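Local coordinates for protein putative aspartyl-tRNA synthetase (Leishmania major, PDB 6OD8) that probably attaches L-aspartate to tRNA(Asp) at the expense of ATP, as a class II aminoacyl-tRNA synthetase, at residues R456-M461 with A497-L502. Sequence-based numbering, arbitrary orientation.
Sequences RPFYTM and ARAKML
R498, on helix 492-501, reaches into a type I beta turn running from P457 to T460, and its NE and NH2 both donate to the carbonyl oxygen of P457. The turn belongs to the loop between strands 445-449 and 472-477 of the class II synthetase catalytic domain, built round a largely antiparallel sheet, so the contact fastens helix 492-501 to the loop that joins two neighbouring strands of that sheet. The straighter bond runs from R498 NE to P457 O, 3.1 Å long with an N-H...O angle of 154°. R498 NH2 lies 3.2 Å from P457 O. That oxygen sits practically in the guanidinium plane, yet it is approached unequally: NE is tilted moderately from the carbonyl plane, whereas NH2 stands well above it. A weak, bent bond of 3.0 Å from R498 NH2 to R456 O adds a second carbonyl. The reach depends on an extended side chain, CG anti to the backbone N (chi1 -176°) and the chain straight on to NE, which brings R498 CD alongside the carbonyl oxygens of F458, 3.1 Å away, and T460.

Apolar groups close the contact beside this grip. CD1 of the F458 ring lies 3.9 Å from A499 CB, which it meets obliquely, while CD1 of L502 packs against the F458 backbone and also covers the rim of one guanidinium face. The F458 ring also touches L495 of the same helix and Y512 of helix 510-514.

Further out, NH1 of R498 forms a salt bridge with E462 and a hydrogen bond with S453, fixing the rotation of the guanidinium. R456 turns its own guanidinium away from the helix to pair with D474. Within the turn, P457 O also accepts the closing backbone bond from T460 N, at 3.1 Å, gathering three N-H donors on one atom.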
ATOM      1  N   ARG A 456      -6.465 -25.880  11.153  1.00 21.98           N
ATOM      2  CA  ARG A 456      -6.953 -24.550  10.824  1.00 19.41           C
ATOM      3  C   ARG A 456      -7.313 -23.764  12.079  1.00 22.98           C
ATOM      4  O   ARG A 456      -7.663 -24.348  13.111  1.00 23.41           O
ATOM      5  CB  ARG A 456      -8.186 -24.628   9.908  1.00 17.59           C
ATOM      6  CG  ARG A 456      -7.891 -25.246   8.558  1.00 22.54           C
ATOM      7  CD  ARG A 456      -6.608 -24.695   7.939  1.00 31.99           C
ATOM      8  NE  ARG A 456      -6.860 -24.244   6.584  1.00 33.46           N
ATOM      9  CZ  ARG A 456      -5.936 -24.080   5.641  1.00 35.85           C
ATOM     10  NH1 ARG A 456      -4.664 -24.351   5.884  1.00 28.55           N
ATOM     11  NH2 ARG A 456      -6.304 -23.650   4.445  1.00 36.99           N
ATOM     12  N   PRO A 457      -7.259 -22.428  12.003  1.00 21.13           N
ATOM     13  CA  PRO A 457      -7.569 -21.576  13.156  1.00 24.32           C
ATOM     14  C   PRO A 457      -9.027 -21.672  13.584  1.00 18.80           C
ATOM     15  O   PRO A 457      -9.894 -22.156  12.857  1.00 21.10           O
ATOM     16  CB  PRO A 457      -7.258 -20.160  12.629  1.00 22.26           C
ATOM     17  CG  PRO A 457      -6.376 -20.340  11.494  1.00 24.59           C
ATOM     18  CD  PRO A 457      -6.745 -21.649  10.864  1.00 22.44           C
ATOM     19  N   PHE A 458      -9.294 -21.128  14.779  1.00 25.23           N
ATOM     20  CA  PHE A 458     -10.612 -21.238  15.401  1.00 25.81           C
ATOM     21  C   PHE A 458     -11.696 -20.532  14.588  1.00 21.72           C
ATOM     22  O   PHE A 458     -12.872 -20.892  14.692  1.00 22.87           O
ATOM     23  CB  PHE A 458     -10.570 -20.680  16.843  1.00 25.38           C
ATOM     24  CG  PHE A 458     -10.358 -19.187  16.917  1.00 29.24           C
ATOM     25  CD1 PHE A 458     -11.440 -18.328  17.068  1.00 35.59           C
ATOM     26  CD2 PHE A 458      -9.083 -18.641  16.805  1.00 34.47           C
ATOM     27  CE1 PHE A 458     -11.255 -16.957  17.107  1.00 23.44           C
ATOM     28  CE2 PHE A 458      -8.883 -17.259  16.846  1.00 36.26           C
ATOM     29  CZ  PHE A 458      -9.971 -16.417  16.998  1.00 31.59           C
ATOM     30  N   TYR A 459     -11.338 -19.513  13.804  1.00 19.97           N
ATOM     31  CA  TYR A 459     -12.322 -18.763  13.020  1.00 21.80           C
ATOM     32  C   TYR A 459     -12.658 -19.408  11.665  1.00 24.94           C
ATOM     33  O   TYR A 459     -13.424 -18.826  10.895  1.00 19.07           O
ATOM     34  CB  TYR A 459     -11.848 -17.320  12.793  1.00 18.71           C
ATOM     35  CG  TYR A 459     -10.412 -17.163  12.337  1.00 22.84           C
ATOM     36  CD1 TYR A 459     -10.048 -17.379  11.006  1.00 19.90           C
ATOM     37  CD2 TYR A 459      -9.418 -16.794  13.235  1.00 25.37           C
ATOM     38  CE1 TYR A 459      -8.744 -17.246  10.597  1.00 22.68           C
ATOM     39  CE2 TYR A 459      -8.094 -16.637  12.819  1.00 22.47           C
ATOM     40  CZ  TYR A 459      -7.774 -16.873  11.510  1.00 18.69           C
ATOM     41  OH  TYR A 459      -6.482 -16.753  11.069  1.00 21.53           O
ATOM     42  N   THR A 460     -12.130 -20.594  11.365  1.00 21.18           N
ATOM     43  CA  THR A 460     -12.407 -21.248  10.084  1.00 17.22           C
ATOM     44  C   THR A 460     -13.719 -22.032  10.146  1.00 18.73           C
ATOM     45  O   THR A 460     -13.906 -22.864  11.042  1.00 19.44           O
ATOM     46  CB  THR A 460     -11.266 -22.196   9.740  1.00 18.66           C
ATOM     47  OG1 THR A 460     -10.033 -21.469   9.799  1.00 22.02           O
ATOM     48  CG2 THR A 460     -11.462 -22.784   8.334  1.00 18.23           C
ATOM     49  N   MET A 461     -14.610 -21.798   9.171  1.00 18.58           N
ATOM     50  CA  MET A 461     -15.884 -22.520   9.110  1.00 19.12           C
ATOM     51  C   MET A 461     -15.665 -23.986   8.755  1.00 22.97           C
ATOM     52  O   MET A 461     -14.962 -24.298   7.790  1.00 18.24           O
ATOM     53  CB  MET A 461     -16.818 -21.872   8.079  1.00 17.66           C
ATOM     54  CG  MET A 461     -18.230 -22.506   8.008  1.00 16.47           C
ATOM     55  SD  MET A 461     -19.277 -22.059   9.396  1.00 22.68           S
ATOM     56  CE  MET A 461     -19.804 -20.398   8.868  1.00 18.14           C
ATOM     57  N   ALA A 497     -17.699 -21.638  20.231  1.00 31.48           N
ATOM     58  CA  ALA A 497     -17.677 -23.090  20.367  1.00 35.11           C
ATOM     59  C   ALA A 497     -16.449 -23.700  19.695  1.00 37.15           C
ATOM     60  O   ALA A 497     -15.836 -24.628  20.242  1.00 36.41           O
ATOM     61  CB  ALA A 497     -18.963 -23.683  19.793  1.00 33.38           C
ATOM     62  N   ARG A 498     -16.071 -23.213  18.505  1.00 32.45           N
ATOM     63  CA  ARG A 498     -14.890 -23.787  17.864  1.00 33.15           C
ATOM     64  C   ARG A 498     -13.622 -23.405  18.627  1.00 42.04           C
ATOM     65  O   ARG A 498     -12.724 -24.238  18.804  1.00 43.25           O
ATOM     66  CB  ARG A 498     -14.804 -23.382  16.388  1.00 30.75           C
ATOM     67  CG  ARG A 498     -13.613 -24.044  15.643  1.00 34.42           C
ATOM     68  CD  ARG A 498     -13.603 -23.837  14.109  1.00 29.54           C
ATOM     69  NE  ARG A 498     -12.253 -24.025  13.570  1.00 25.74           N
ATOM     70  CZ  ARG A 498     -11.698 -25.215  13.348  1.00 25.64           C
ATOM     71  NH1 ARG A 498     -12.387 -26.327  13.580  1.00 23.77           N
ATOM     72  NH2 ARG A 498     -10.463 -25.300  12.882  1.00 19.33           N
ATOM     73  N   ALA A 499     -13.549 -22.164  19.123  1.00 31.04           N
ATOM     74  CA  ALA A 499     -12.402 -21.762  19.935  1.00 36.78           C
ATOM     75  C   ALA A 499     -12.276 -22.628  21.185  1.00 32.70           C
ATOM     76  O   ALA A 499     -11.166 -22.991  21.590  1.00 34.42           O
ATOM     77  CB  ALA A 499     -12.517 -20.285  20.316  1.00 32.37           C
ATOM     78  N   LYS A 500     -13.402 -22.955  21.817  1.00 32.43           N
ATOM     79  CA  LYS A 500     -13.357 -23.807  23.003  1.00 33.30           C
ATOM     80  C   LYS A 500     -12.827 -25.191  22.654  1.00 40.49           C
ATOM     81  O   LYS A 500     -11.972 -25.738  23.359  1.00 42.35           O
ATOM     82  CB  LYS A 500     -14.743 -23.898  23.637  1.00 36.52           C
ATOM     83  N   MET A 501     -13.325 -25.771  21.556  1.00 39.80           N
ATOM     84  CA  MET A 501     -12.845 -27.075  21.107  1.00 46.11           C
ATOM     85  C   MET A 501     -11.339 -27.068  20.871  1.00 46.31           C
ATOM     86  O   MET A 501     -10.653 -28.064  21.147  1.00 39.99           O
ATOM     87  CB  MET A 501     -13.572 -27.494  19.826  1.00 49.98           C
ATOM     88  CG  MET A 501     -13.077 -28.817  19.236  1.00 59.38           C
ATOM     89  SD  MET A 501     -13.493 -29.047  17.494  1.00 67.76           S
ATOM     90  CE  MET A 501     -12.469 -27.799  16.718  1.00 65.25           C
ATOM     91  N   LEU A 502     -10.811 -25.965  20.340  1.00 40.83           N
ATOM     92  CA  LEU A 502      -9.392 -25.850  20.048  1.00 42.99           C
ATOM     93  C   LEU A 502      -8.586 -25.371  21.245  1.00 47.11           C
ATOM     94  O   LEU A 502      -7.370 -25.186  21.119  1.00 45.17           O
ATOM     95  CB  LEU A 502      -9.175 -24.905  18.858  1.00 42.26           C
ATOM     96  CG  LEU A 502      -9.685 -25.437  17.517  1.00 39.06           C
ATOM     97  CD1 LEU A 502      -9.431 -24.431  16.433  1.00 36.95           C
ATOM     98  CD2 LEU A 502      -9.017 -26.762  17.166  1.00 36.25           C
TER